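Local coordinates for FBP protein (Leishmania major, PDB 5OEZ), which probably hydrolyses the 1-phosphate of fructose 1,6-bisphosphate to give fructose 6-phosphate, a step of gluconeogenesis, as a magnesium-dependent homotetramer, at residues 76-81 against 97-102; 83-86 against 90-93; 217-222 against 235-240; 227-232 against 267-272. All blocks are in the same frame, centred on the assembly; numbering follows the deposited sequence.

Interaction 1. Residues 76-81 against 97-102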
loop_
_atom_site.group_PDB
_atom_site.type_symbol
_atom_site.label_atom_id
_atom_site.label_comp_id
_atom_site.label_asym_id
_atom_site.label_seq_id
_atom_site.Cartn_x
_atom_site.Cartn_y
_atom_site.Cartn_z
ATOM N N ILE C 76 -19.776 2.927 9.349
ATOM C CA ILE C 76 -19.127 2.323 8.180
ATOM C C ILE C 76 -18.867 0.839 8.416
ATOM O O ILE C 76 -19.171 0.020 7.557
ATOM C CB ILE C 76 -17.792 3.042 7.837
ATOM C CG1 ILE C 76 -18.064 4.430 7.262
ATOM C CG2 ILE C 76 -16.965 2.255 6.824
ATOM C CD1 ILE C 76 -16.926 5.399 7.485
ATOM N N SER C 77 -18.272 0.506 9.563
ATOM C CA SER C 77 -18.010 -0.893 9.901
ATOM C C SER C 77 -19.257 -1.746 9.910
ATOM O O SER C 77 -19.219 -2.871 9.447
ATOM C CB SER C 77 -17.289 -1.064 11.227
ATOM O OG SER C 77 -16.144 -0.236 11.278
ATOM N N ASN C 78 -20.356 -1.212 10.427
ATOM C CA ASN C 78 -21.600 -1.964 10.484
ATOM C C ASN C 78 -22.150 -2.218 9.087
ATOM O O ASN C 78 -22.487 -3.350 8.744
ATOM C CB ASN C 78 -22.637 -1.227 11.327
ATOM C CG ASN C 78 -23.836 -2.093 11.642
ATOM O OD1 ASN C 78 -23.692 -3.241 12.067
ATOM N ND2 ASN C 78 -25.022 -1.566 11.404
ATOM N N ILE C 79 -22.205 -1.161 8.288
ATOM C CA ILE C 79 -22.641 -1.222 6.892
ATOM C C ILE C 79 -21.867 -2.274 6.074
ATOM O O ILE C 79 -22.462 -3.020 5.285
ATOM C CB ILE C 79 -22.494 0.163 6.216
ATOM C CG1 ILE C 79 -23.572 1.115 6.742
ATOM C CG2 ILE C 79 -22.610 0.070 4.685
ATOM C CD1 ILE C 79 -23.337 2.576 6.414
ATOM N N ALA C 80 -20.549 -2.309 6.266
ATOM C CA ALA C 80 -19.667 -3.218 5.544
ATOM C C ALA C 80 -19.959 -4.666 5.874
ATOM O O ALA C 80 -20.251 -5.468 4.981
ATOM C CB ALA C 80 -18.217 -2.900 5.861
ATOM N N PHE C 81 -19.915 -4.997 7.159
ATOM C CA PHE C 81 -20.246 -6.359 7.599
ATOM C C PHE C 81 -21.594 -6.838 7.068
ATOM O O PHE C 81 -21.689 -7.952 6.569
ATOM C CB PHE C 81 -20.216 -6.490 9.113
ATOM C CG PHE C 81 -18.909 -6.995 9.654
ATOM C CD1 PHE C 81 -18.608 -8.339 9.601
ATOM C CD2 PHE C 81 -17.996 -6.126 10.247
ATOM C CE1 PHE C 81 -17.407 -8.818 10.105
ATOM C CE2 PHE C 81 -16.800 -6.593 10.762
ATOM C CZ PHE C 81 -16.502 -7.944 10.691
ATOM N N GLU C 97 -24.368 -6.018 17.060
ATOM C CA GLU C 97 -24.446 -5.483 18.420
ATOM C C GLU C 97 -25.080 -4.095 18.511
ATOM O O GLU C 97 -25.766 -3.805 19.489
ATOM C CB GLU C 97 -23.063 -5.408 19.067
ATOM C CG GLU C 97 -23.104 -5.219 20.576
ATOM C CD GLU C 97 -21.698 -5.317 21.191
ATOM O OE1 GLU C 97 -20.848 -4.511 20.822
ATOM O OE2 GLU C 97 -21.394 -6.192 22.045
ATOM N N GLU C 98 -24.872 -3.270 17.486
ATOM C CA GLU C 98 -25.383 -1.907 17.450
ATOM C C GLU C 98 -26.897 -1.805 17.224
ATOM O O GLU C 98 -27.498 -0.790 17.596
ATOM C CB GLU C 98 -24.667 -1.092 16.371
ATOM C CG GLU C 98 -23.125 -1.166 16.416
ATOM C CD GLU C 98 -22.425 -0.073 15.611
ATOM O OE1 GLU C 98 -23.070 0.598 14.778
ATOM O OE2 GLU C 98 -21.203 0.115 15.812
ATOM N N GLU C 99 -27.523 -2.868 16.720
ATOM C CA GLU C 99 -28.940 -2.847 16.361
ATOM C C GLU C 99 -29.839 -3.605 17.339
ATOM O O GLU C 99 -29.445 -4.604 17.939
ATOM C CB GLU C 99 -29.095 -3.422 14.975
ATOM C CG GLU C 99 -28.162 -2.749 13.990
ATOM C CD GLU C 99 -28.462 -3.078 12.546
ATOM O OE1 GLU C 99 -29.227 -4.026 12.278
ATOM O OE2 GLU C 99 -27.931 -2.366 11.679
ATOM N N GLU C 100 -31.062 -3.119 17.491
ATOM C CA GLU C 100 -31.987 -3.726 18.444
ATOM C C GLU C 100 -32.554 -5.081 17.984
ATOM O O GLU C 100 -32.813 -5.944 18.818
ATOM C CB GLU C 100 -33.072 -2.757 18.902
ATOM C CG GLU C 100 -33.604 -3.046 20.326
ATOM C CD GLU C 100 -32.568 -3.008 21.473
ATOM O OE1 GLU C 100 -31.363 -2.758 21.259
ATOM O OE2 GLU C 100 -32.970 -3.239 22.636
ATOM N N GLN C 101 -32.727 -5.270 16.676
ATOM C CA GLN C 101 -33.293 -6.509 16.145
ATOM C C GLN C 101 -32.320 -7.223 15.233
ATOM O O GLN C 101 -31.412 -6.618 14.686
ATOM C CB GLN C 101 -34.579 -6.223 15.375
ATOM C CG GLN C 101 -35.777 -5.966 16.271
ATOM C CD GLN C 101 -37.042 -5.705 15.482
ATOM O OE1 GLN C 101 -37.072 -5.872 14.257
ATOM N NE2 GLN C 101 -38.101 -5.302 16.176
ATOM N N MET C 102 -32.558 -8.515 15.058
ATOM C CA MET C 102 -31.880 -9.305 14.045
ATOM C C MET C 102 -32.441 -9.014 12.653
ATOM O O MET C 102 -33.587 -8.566 12.497
ATOM C CB MET C 102 -32.013 -10.788 14.367
ATOM C CG MET C 102 -31.181 -11.223 15.560
ATOM S SD MET C 102 -31.499 -12.923 16.102
ATOM C CE MET C 102 -33.082 -12.680 16.896
#

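Interaction 2. Residues 83-86 against 90-93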
loop_
_atom_site.group_PDB
_atom_site.type_symbol
_atom_site.label_atom_id
_atom_site.label_comp_id
_atom_site.label_asym_id
_atom_site.label_seq_id
_atom_site.Cartn_x
_atom_site.Cartn_y
_atom_site.Cartn_z
ATOM N N ALA C 83 -23.419 -5.711 4.463
ATOM C CA ALA C 83 -23.515 -5.770 3.007
ATOM C C ALA C 83 -22.850 -7.025 2.459
ATOM O O ALA C 83 -23.439 -7.752 1.648
ATOM C CB ALA C 83 -22.902 -4.536 2.384
ATOM N N TYR C 84 -21.644 -7.303 2.931
ATOM C CA TYR C 84 -20.907 -8.451 2.458
ATOM C C TYR C 84 -21.473 -9.775 2.977
ATOM O O TYR C 84 -21.509 -10.752 2.231
ATOM C CB TYR C 84 -19.398 -8.289 2.758
ATOM C CG TYR C 84 -18.777 -7.127 1.984
ATOM C CD1 TYR C 84 -18.778 -7.120 0.591
ATOM C CD2 TYR C 84 -18.212 -6.028 2.640
ATOM C CE1 TYR C 84 -18.244 -6.054 -0.118
ATOM C CE2 TYR C 84 -17.669 -4.962 1.935
ATOM C CZ TYR C 84 -17.680 -4.985 0.558
ATOM O OH TYR C 84 -17.157 -3.942 -0.155
ATOM N N LEU C 85 -21.926 -9.821 4.231
ATOM C CA LEU C 85 -22.498 -11.060 4.791
ATOM C C LEU C 85 -23.820 -11.418 4.132
ATOM O O LEU C 85 -24.027 -12.572 3.784
ATOM C CB LEU C 85 -22.674 -10.981 6.307
ATOM C CG LEU C 85 -21.397 -11.026 7.148
ATOM C CD1 LEU C 85 -21.684 -10.605 8.577
ATOM C CD2 LEU C 85 -20.771 -12.408 7.123
ATOM N N LEU C 86 -24.698 -10.443 3.945
ATOM C CA LEU C 86 -25.990 -10.703 3.302
ATOM C C LEU C 86 -25.845 -11.158 1.847
ATOM O O LEU C 86 -26.615 -11.997 1.397
ATOM C CB LEU C 86 -26.921 -9.485 3.411
ATOM C CG LEU C 86 -27.442 -9.175 4.830
ATOM C CD1 LEU C 86 -28.172 -7.831 4.861
ATOM C CD2 LEU C 86 -28.343 -10.283 5.374
ATOM N N SER C 90 -24.609 -17.164 2.466
ATOM C CA SER C 90 -24.316 -18.116 3.544
ATOM C C SER C 90 -25.137 -17.919 4.822
ATOM O O SER C 90 -25.158 -18.813 5.665
ATOM C CB SER C 90 -22.819 -18.064 3.890
ATOM O OG SER C 90 -22.076 -18.682 2.858
ATOM N N VAL C 91 -25.757 -16.756 5.002
ATOM C CA VAL C 91 -26.372 -16.431 6.294
ATOM C C VAL C 91 -27.889 -16.500 6.222
ATOM O O VAL C 91 -28.502 -16.084 5.237
ATOM C CB VAL C 91 -25.910 -15.067 6.863
ATOM C CG1 VAL C 91 -24.411 -14.890 6.684
ATOM C CG2 VAL C 91 -26.659 -13.906 6.242
ATOM N N CYS C 92 -28.472 -17.058 7.271
ATOM C CA CYS C 92 -29.911 -17.021 7.506
ATOM C C CYS C 92 -30.294 -15.746 8.265
ATOM O O CYS C 92 -31.210 -15.012 7.872
ATOM C CB CYS C 92 -30.300 -18.238 8.349
ATOM S SG CYS C 92 -32.072 -18.351 8.585
ATOM N N VAL C 93 -29.554 -15.479 9.334
ATOM C CA VAL C 93 -29.864 -14.412 10.256
ATOM C C VAL C 93 -28.588 -13.677 10.616
ATOM O O VAL C 93 -27.551 -14.296 10.836
ATOM C CB VAL C 93 -30.484 -15.013 11.555
ATOM C CG1 VAL C 93 -30.578 -14.021 12.707
ATOM C CG2 VAL C 93 -31.847 -15.599 11.252
#

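Interaction 3. Residues 217-222 against 235-240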
loop_
_atom_site.group_PDB
_atom_site.type_symbol
_atom_site.label_atom_id
_atom_site.label_comp_id
_atom_site.label_asym_id
_atom_site.label_seq_id
_atom_site.Cartn_x
_atom_site.Cartn_y
_atom_site.Cartn_z
ATOM N N VAL C 217 -7.204 -5.389 34.047
ATOM C CA VAL C 217 -8.483 -4.888 34.564
ATOM C C VAL C 217 -8.390 -3.369 34.736
ATOM O O VAL C 217 -7.292 -2.824 34.813
ATOM C CB VAL C 217 -8.828 -5.591 35.900
ATOM C CG1 VAL C 217 -7.913 -5.110 37.025
ATOM C CG2 VAL C 217 -10.288 -5.391 36.265
ATOM N N ASN C 218 -9.527 -2.682 34.714
ATOM C CA ASN C 218 -9.594 -1.235 35.000
ATOM C C ASN C 218 -9.708 -0.976 36.522
ATOM O O ASN C 218 -10.808 -0.986 37.050
ATOM C CB ASN C 218 -10.796 -0.594 34.289
ATOM C CG ASN C 218 -10.877 0.924 34.499
ATOM O OD1 ASN C 218 -10.079 1.549 35.220
ATOM N ND2 ASN C 218 -11.840 1.522 33.848
ATOM N N GLU C 219 -8.577 -0.685 37.182
ATOM C CA GLU C 219 -8.533 -0.481 38.623
ATOM C C GLU C 219 -9.154 0.840 39.060
ATOM O O GLU C 219 -9.320 1.077 40.246
ATOM C CB GLU C 219 -7.104 -0.608 39.174
ATOM C CG GLU C 219 -6.550 -2.023 39.099
ATOM C CD GLU C 219 -5.371 -2.290 40.038
ATOM O OE1 GLU C 219 -5.495 -2.012 41.259
ATOM O OE2 GLU C 219 -4.334 -2.837 39.580
ATOM N N GLY C 220 -9.476 1.707 38.105
ATOM C CA GLY C 220 -10.269 2.883 38.393
ATOM C C GLY C 220 -11.615 2.561 39.024
ATOM O O GLY C 220 -12.128 3.357 39.796
ATOM N N ASN C 221 -12.180 1.398 38.687
ATOM C CA ASN C 221 -13.474 0.944 39.213
ATOM C C ASN C 221 -13.409 0.208 40.560
ATOM O O ASN C 221 -14.397 -0.398 40.973
ATOM C CB ASN C 221 -14.157 0.037 38.159
ATOM C CG ASN C 221 -14.523 0.785 36.890
ATOM O OD1 ASN C 221 -14.849 1.969 36.932
ATOM N ND2 ASN C 221 -14.477 0.101 35.756
ATOM N N TYR C 222 -12.254 0.258 41.222
ATOM C CA TYR C 222 -11.977 -0.479 42.453
ATOM C C TYR C 222 -13.109 -0.416 43.471
ATOM O O TYR C 222 -13.555 -1.445 43.965
ATOM C CB TYR C 222 -10.701 0.053 43.115
ATOM C CG TYR C 222 -10.268 -0.728 44.323
ATOM C CD1 TYR C 222 -9.504 -1.878 44.172
ATOM C CD2 TYR C 222 -10.613 -0.324 45.613
ATOM C CE1 TYR C 222 -9.096 -2.615 45.270
ATOM C CE2 TYR C 222 -10.208 -1.054 46.726
ATOM C CZ TYR C 222 -9.445 -2.199 46.544
ATOM O OH TYR C 222 -9.014 -2.958 47.608
ATOM N N TYR C 235 -4.105 -9.243 46.491
ATOM C CA TYR C 235 -3.184 -10.363 46.576
ATOM C C TYR C 235 -2.158 -10.333 45.426
ATOM O O TYR C 235 -0.975 -10.465 45.679
ATOM C CB TYR C 235 -3.947 -11.689 46.567
ATOM C CG TYR C 235 -3.037 -12.897 46.585
ATOM C CD1 TYR C 235 -2.510 -13.381 47.784
ATOM C CD2 TYR C 235 -2.689 -13.562 45.390
ATOM C CE1 TYR C 235 -1.674 -14.501 47.799
ATOM C CE2 TYR C 235 -1.837 -14.669 45.394
ATOM C CZ TYR C 235 -1.333 -15.129 46.594
ATOM O OH TYR C 235 -0.491 -16.208 46.615
ATOM N N LEU C 236 -2.624 -10.162 44.188
ATOM C CA LEU C 236 -1.728 -10.013 43.035
ATOM C C LEU C 236 -0.640 -8.950 43.266
ATOM O O LEU C 236 0.518 -9.176 42.941
ATOM C CB LEU C 236 -2.493 -9.661 41.762
ATOM C CG LEU C 236 -3.547 -10.621 41.230
ATOM C CD1 LEU C 236 -3.978 -10.164 39.846
ATOM C CD2 LEU C 236 -3.076 -12.073 41.183
ATOM N N LYS C 237 -1.004 -7.841 43.887
ATOM C CA LYS C 237 -0.045 -6.779 44.188
ATOM C C LYS C 237 0.846 -6.982 45.405
ATOM O O LYS C 237 1.944 -6.428 45.456
ATOM C CB LYS C 237 -0.796 -5.502 44.456
ATOM C CG LYS C 237 -1.670 -5.040 43.322
ATOM C CD LYS C 237 -2.250 -3.725 43.765
ATOM C CE LYS C 237 -3.254 -3.220 42.774
ATOM N NZ LYS C 237 -3.523 -1.812 43.117
ATOM N N MET C 238 0.354 -7.678 46.424
ATOM C CA MET C 238 1.029 -7.683 47.729
ATOM C C MET C 238 1.507 -9.027 48.235
ATOM O O MET C 238 2.172 -9.072 49.253
ATOM C CB MET C 238 0.138 -7.012 48.777
ATOM C CG MET C 238 0.097 -5.489 48.640
ATOM S SD MET C 238 -0.950 -4.656 49.860
ATOM C CE MET C 238 -2.567 -5.348 49.525
ATOM N N ASN C 239 1.232 -10.113 47.522
ATOM C CA ASN C 239 1.736 -11.434 47.931
ATOM C C ASN C 239 3.268 -11.474 47.861
ATOM O O ASN C 239 3.868 -10.780 47.055
ATOM C CB ASN C 239 1.114 -12.570 47.086
ATOM C CG ASN C 239 1.769 -12.716 45.722
ATOM O OD1 ASN C 239 2.652 -13.549 45.552
ATOM N ND2 ASN C 239 1.346 -11.912 44.751
ATOM N N LYS C 240 3.877 -12.310 48.699
ATOM C CA LYS C 240 5.339 -12.360 48.850
ATOM C C LYS C 240 6.036 -13.238 47.820
ATOM O O LYS C 240 7.249 -13.193 47.686
ATOM C CB LYS C 240 5.708 -12.872 50.241
ATOM C CG LYS C 240 5.102 -12.069 51.380
ATOM C CD LYS C 240 5.390 -10.565 51.306
ATOM C CE LYS C 240 5.358 -9.857 52.675
ATOM N NZ LYS C 240 6.338 -8.741 52.858
#

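Interaction 4. Residues 227-232 against 267-272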
loop_
_atom_site.group_PDB
_atom_site.type_symbol
_atom_site.label_atom_id
_atom_site.label_comp_id
_atom_site.label_asym_id
_atom_site.label_seq_id
_atom_site.Cartn_x
_atom_site.Cartn_y
_atom_site.Cartn_z
ATOM N N PRO C 227 -16.268 -7.437 47.220
ATOM C CA PRO C 227 -15.108 -7.610 48.115
ATOM C C PRO C 227 -14.147 -8.744 47.740
ATOM O O PRO C 227 -12.946 -8.556 47.823
ATOM C CB PRO C 227 -15.756 -7.866 49.479
ATOM C CG PRO C 227 -17.046 -7.113 49.417
ATOM C CD PRO C 227 -17.508 -7.154 47.978
ATOM N N TRP C 228 -14.660 -9.894 47.325
ATOM C CA TRP C 228 -13.777 -10.992 46.966
ATOM C C TRP C 228 -12.801 -10.624 45.829
ATOM O O TRP C 228 -11.658 -11.057 45.839
ATOM C CB TRP C 228 -14.556 -12.251 46.623
ATOM C CG TRP C 228 -15.282 -12.251 45.292
ATOM C CD1 TRP C 228 -16.603 -12.013 45.084
ATOM C CD2 TRP C 228 -14.721 -12.553 43.998
ATOM N NE1 TRP C 228 -16.903 -12.136 43.745
ATOM C CE2 TRP C 228 -15.763 -12.457 43.058
ATOM C CE3 TRP C 228 -13.437 -12.887 43.550
ATOM C CZ2 TRP C 228 -15.565 -12.697 41.687
ATOM C CZ3 TRP C 228 -13.241 -13.120 42.211
ATOM C CH2 TRP C 228 -14.300 -13.024 41.290
ATOM N N PHE C 229 -13.250 -9.807 44.880
ATOM C CA PHE C 229 -12.412 -9.395 43.771
ATOM C C PHE C 229 -11.393 -8.323 44.170
ATOM O O PHE C 229 -10.285 -8.290 43.630
ATOM C CB PHE C 229 -13.249 -8.932 42.571
ATOM C CG PHE C 229 -12.448 -8.809 41.296
ATOM C CD1 PHE C 229 -12.186 -9.934 40.513
ATOM C CD2 PHE C 229 -11.931 -7.588 40.905
ATOM C CE1 PHE C 229 -11.436 -9.826 39.340
ATOM C CE2 PHE C 229 -11.168 -7.481 39.751
ATOM C CZ PHE C 229 -10.929 -8.604 38.959
ATOM N N LYS C 230 -11.750 -7.459 45.111
ATOM C CA LYS C 230 -10.763 -6.543 45.691
ATOM C C LYS C 230 -9.654 -7.331 46.351
ATOM O O LYS C 230 -8.480 -7.005 46.202
ATOM C CB LYS C 230 -11.396 -5.624 46.725
ATOM C CG LYS C 230 -12.409 -4.646 46.171
ATOM C CD LYS C 230 -12.909 -3.745 47.291
ATOM C CE LYS C 230 -13.961 -2.777 46.803
ATOM N NZ LYS C 230 -14.631 -2.139 47.951
ATOM N N GLU C 231 -10.031 -8.371 47.091
ATOM C CA GLU C 231 -9.040 -9.202 47.770
ATOM C C GLU C 231 -8.099 -9.884 46.796
ATOM O O GLU C 231 -6.907 -9.962 47.051
ATOM C CB GLU C 231 -9.720 -10.231 48.676
ATOM C CG GLU C 231 -10.394 -9.587 49.878
ATOM C CD GLU C 231 -11.139 -10.575 50.768
ATOM O OE1 GLU C 231 -10.850 -11.815 50.724
ATOM O OE2 GLU C 231 -11.990 -10.089 51.565
ATOM N N TYR C 232 -8.647 -10.364 45.696
ATOM C CA TYR C 232 -7.858 -11.017 44.659
ATOM C C TYR C 232 -6.843 -10.047 44.068
ATOM O O TYR C 232 -5.661 -10.370 43.933
ATOM C CB TYR C 232 -8.772 -11.578 43.563
ATOM C CG TYR C 232 -8.072 -11.947 42.263
ATOM C CD1 TYR C 232 -7.129 -12.960 42.225
ATOM C CD2 TYR C 232 -8.363 -11.286 41.071
ATOM C CE1 TYR C 232 -6.508 -13.309 41.046
ATOM C CE2 TYR C 232 -7.729 -11.617 39.887
ATOM C CZ TYR C 232 -6.806 -12.630 39.876
ATOM O OH TYR C 232 -6.186 -12.992 38.687
ATOM N N CYS C 267 -10.094 -9.422 32.982
ATOM C CA CYS C 267 -11.320 -9.374 33.811
ATOM C C CYS C 267 -12.182 -8.149 33.534
ATOM O O CYS C 267 -11.678 -7.036 33.426
ATOM C CB CYS C 267 -10.973 -9.357 35.285
ATOM S SG CYS C 267 -9.999 -10.728 35.858
ATOM N N TYR C 268 -13.475 -8.393 33.353
ATOM C CA TYR C 268 -14.501 -7.374 33.551
ATOM C C TYR C 268 -15.408 -7.906 34.644
ATOM O O TYR C 268 -16.402 -8.581 34.351
ATOM C CB TYR C 268 -15.331 -7.088 32.329
ATOM C CG TYR C 268 -14.745 -6.157 31.291
ATOM C CD1 TYR C 268 -14.527 -4.806 31.558
ATOM C CD2 TYR C 268 -14.472 -6.617 30.004
ATOM C CE1 TYR C 268 -13.998 -3.952 30.584
ATOM C CE2 TYR C 268 -13.967 -5.771 29.024
ATOM C CZ TYR C 268 -13.722 -4.441 29.318
ATOM O OH TYR C 268 -13.211 -3.610 28.348
ATOM N N PRO C 269 -15.055 -7.612 35.893
ATOM C CA PRO C 269 -15.781 -8.161 37.018
ATOM C C PRO C 269 -17.098 -7.473 37.212
ATOM O O PRO C 269 -17.339 -6.420 36.640
ATOM C CB PRO C 269 -14.880 -7.831 38.205
ATOM C CG PRO C 269 -14.256 -6.541 37.828
ATOM C CD PRO C 269 -14.064 -6.604 36.324
ATOM N N LYS C 270 -17.952 -8.092 38.015
ATOM C CA LYS C 270 -19.213 -7.491 38.396
ATOM C C LYS C 270 -18.907 -6.230 39.219
ATOM O O LYS C 270 -17.992 -6.207 40.032
ATOM C CB LYS C 270 -20.020 -8.496 39.217
ATOM C CG LYS C 270 -21.508 -8.199 39.334
ATOM C CD LYS C 270 -22.255 -8.955 40.436
ATOM C CE LYS C 270 -21.985 -10.450 40.494
ATOM N NZ LYS C 270 -22.646 -11.206 39.401
ATOM N N ASP C 271 -19.663 -5.182 38.987
ATOM C CA ASP C 271 -19.539 -3.983 39.786
ATOM C C ASP C 271 -20.922 -3.387 40.011
ATOM O O ASP C 271 -21.852 -3.611 39.219
ATOM C CB ASP C 271 -18.478 -2.973 39.280
ATOM C CG ASP C 271 -18.888 -2.176 38.108
ATOM O OD1 ASP C 271 -19.953 -1.543 38.106
ATOM O OD2 ASP C 271 -18.024 -2.068 37.242
ATOM N N ALA C 272 -21.032 -2.634 41.099
ATOM C CA ALA C 272 -22.303 -2.045 41.539
ATOM C C ALA C 272 -23.047 -1.203 40.480
ATOM O O ALA C 272 -24.272 -1.182 40.460
ATOM C CB ALA C 272 -22.071 -1.237 42.797
#

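Interaction 1. Residues 76-81 against 97-102
Asn78 and Glu99 meet because their first torsions send both side chains into the gap between helix 72-87 and the loop 97-102. In Asn78, CG lies opposite the backbone N (chi1 -168°), which carries the amide off the helix toward the loop. In Glu99, CG lies opposite its own carbonyl carbon (chi1 -52°), and the extended chain brings the carboxylate to meet it. Asn78 ND2 donates to Glu99 OE2 at 3.0 Å, with a moderately bent N-H...O angle of 153°. The acceptor lies in the plane of the amide. The donor, however, comes in from above the carboxylate plane, and the two planes are turned 75° from each other. Glu99 OE2 also forms a salt bridge with Lys82, one helical turn after Asn78. One oxygen is therefore shared by an amide and an ammonium group of the same helix. The other end of the Asn78 amide is bonded too, since OD1 pairs with Ser96 OG at the end of strand 91-96. These two bonds should fix which way round the amide sits.

Glu98 reaches the helix beside them. Glu98 OE1 lies 3.9 Å from Asn78 CB, a plain packing contact. Its other oxygen, OE2, comes close to Asp74 on the same helix. In other crystals of this protein Asp74, Glu97 and Glu98 bind manganese, which is absent here. The contact thus ties the acidic loop to its helix at the metal site of a class 1 fructose-1,6-bisphosphatase.

Interaction 2. Residues 83-86 against 90-93
Val91 meets Leu85 and Leu86 by apolar packing, and no hydrogen bond crosses between the two segments. The Val91 torsion (chi1 -43°) sets CG1 opposite the carbonyl carbon and CG2 between the backbone N and the carbonyl carbon, which turns both methyls to the helix. Val91 CG2 touches Leu86 CD2 at 4.1 Å, with the two side chains crossing at about a right angle. Val91 CG1 lies 4.3 Å from Leu85 CB. The Leu86 side chain leaves the helix away from the strand, and only its CD2 branch comes back within reach.

Contacts with the backbone form the second group. Leu85 O faces the fork of Val91, at 3.7 Å from Val91 CG1 and 3.8 Å from Val91 CG2. The polar need of this carbonyl is met by Ser88 OG, which also accepts from Ser90 N.

Further packing closes round the pair. Leu31 of helix 27-47 touches both Leu85 and Val91, as does Ile115 of strand 113-121. Tyr113, an AMP-binding residue in other crystals of this protein, lies about 5 Å from Val91, side chain to side chain. The contact closes the short helix-to-strand connection by which the chain turns back from helix 72-87 into strand 91-96 of the N-terminal domain sheet.

Interaction 3. Residues 217-222 against 235-240
A buried salt bridge at a subunit interface of the tetramer joins the short 3-10 turn 219-222 to the last turn of helix 227-238. Glu219 and Lys237 carry it. They come at each other from opposite directions, each with an extended chain beyond CG. Lys237 NZ donates to Glu219 OE1 at 2.7 Å, on the syn lone pair, the side of the other oxygen. Lys237 CE also lies beside both carboxylate oxygens. Glu219 OE2 is bonded to Tyr215 OH on strand 214-216, which probably holds the carboxylate in its rotation.

The same pair of residues from the third subunit meets this one. Lys237 NZ also bridges to Glu219 OE1 of that subunit, and Glu219 OE1 to its Lys237. The result is a cluster of two acids and two lysines shared between two chains. Like charges come close within it, and the alternating opposite charges probably offset this.

Both segments belong to the C-terminal domain, the 3-10 turn following strand 214-216, and each is braced from within. Asn218 OD1 accepts from Gly220 N at 3.0 Å, an Asx turn that opens the 3-10 segment, and also from Ala246 N of the third subunit. Asn218 binds fructose 6-phosphate in other crystals of this protein. At the helix end, Asn239 ND2 donates to Tyr235 O at 2.9 Å, with an N-H...O angle of 160°. Tyr235 O also accepts from Asn239 N, at 2.9 Å. Asn239 CG lies between the backbone N and the carbonyl carbon (chi1 79°), which turns the amide back over the helix, with CB against one face of the Tyr235 ring.

Interaction 4. Residues 227-232 against 267-272
Pro269 sits over one face of the Phe229 ring, with CB above its centre. Pro269 CB is 3.8 Å from the centroid of the Phe229 ring, only 3° off the ring normal, which makes a clear CH-pi contact. Pro269 CG lies over the same face and is 3.8 Å from Phe229 CE2. CB and CG are the proline atoms that touch. The two side chains cross at about a right angle.

Cys267 meets the ring from another direction. Cys267 SG lies at the edge of the Phe229 ring, 5.0 Å from the centroid and 85° off the normal, a sulfur-aromatic contact. Cys267 SG is 3.9 Å from both CE1 and CZ of Phe229. Cys267 CB adds an apolar contact with Phe229 CZ at 3.8 Å. The first torsion of Phe229 puts CG opposite the backbone N (chi1 -166°), and this swings the ring off the helix to reach strand 265-268 and the loop after it.

The contact packs helix 227-238 against the C-terminal domain sheet, where strand 265-268 lies between strands 214-216 and 317-323. Cys267 bonds through its backbone to Ser216. Tyr321 of strand 317-323 touches Phe229, Cys267 and Pro269 alike. Trp225, just ahead of the helix, meets the Phe229 ring edge-to-face and also packs on Pro269.

Tyr268, between the two contacting residues, points away from the helix. It binds fructose 6-phosphate in other crystals of this protein, and here its side chain rests on Tyr248 and Lys278, two more residues of that site.

In the fold
The contacts form two pairs. Interactions 1 and 2 share helix 72-87 in the N-terminal domain, with centres 12 Å apart, and Met102 SD packs on Val93 CG1 at 3.7 Å. Interaction 2 is nested inside the loop closed by interaction 1. Interactions 3 and 4 share helix 227-238 in the C-terminal domain, with centres 10 Å apart. Their segments alternate along the chain, and Val217 CG2 lies 4.0 Å from Pro269 CD. In other crystals Glu97 and Glu98 of interaction 1 bind manganese, and Asn218 of interaction 3 and Tyr268 of interaction 4 bind fructose 6-phosphate. Nearest atoms of interactions 1 and 4 are about 10 Å apart. Val91 of interaction 2 lies near AMP-binding Tyr113.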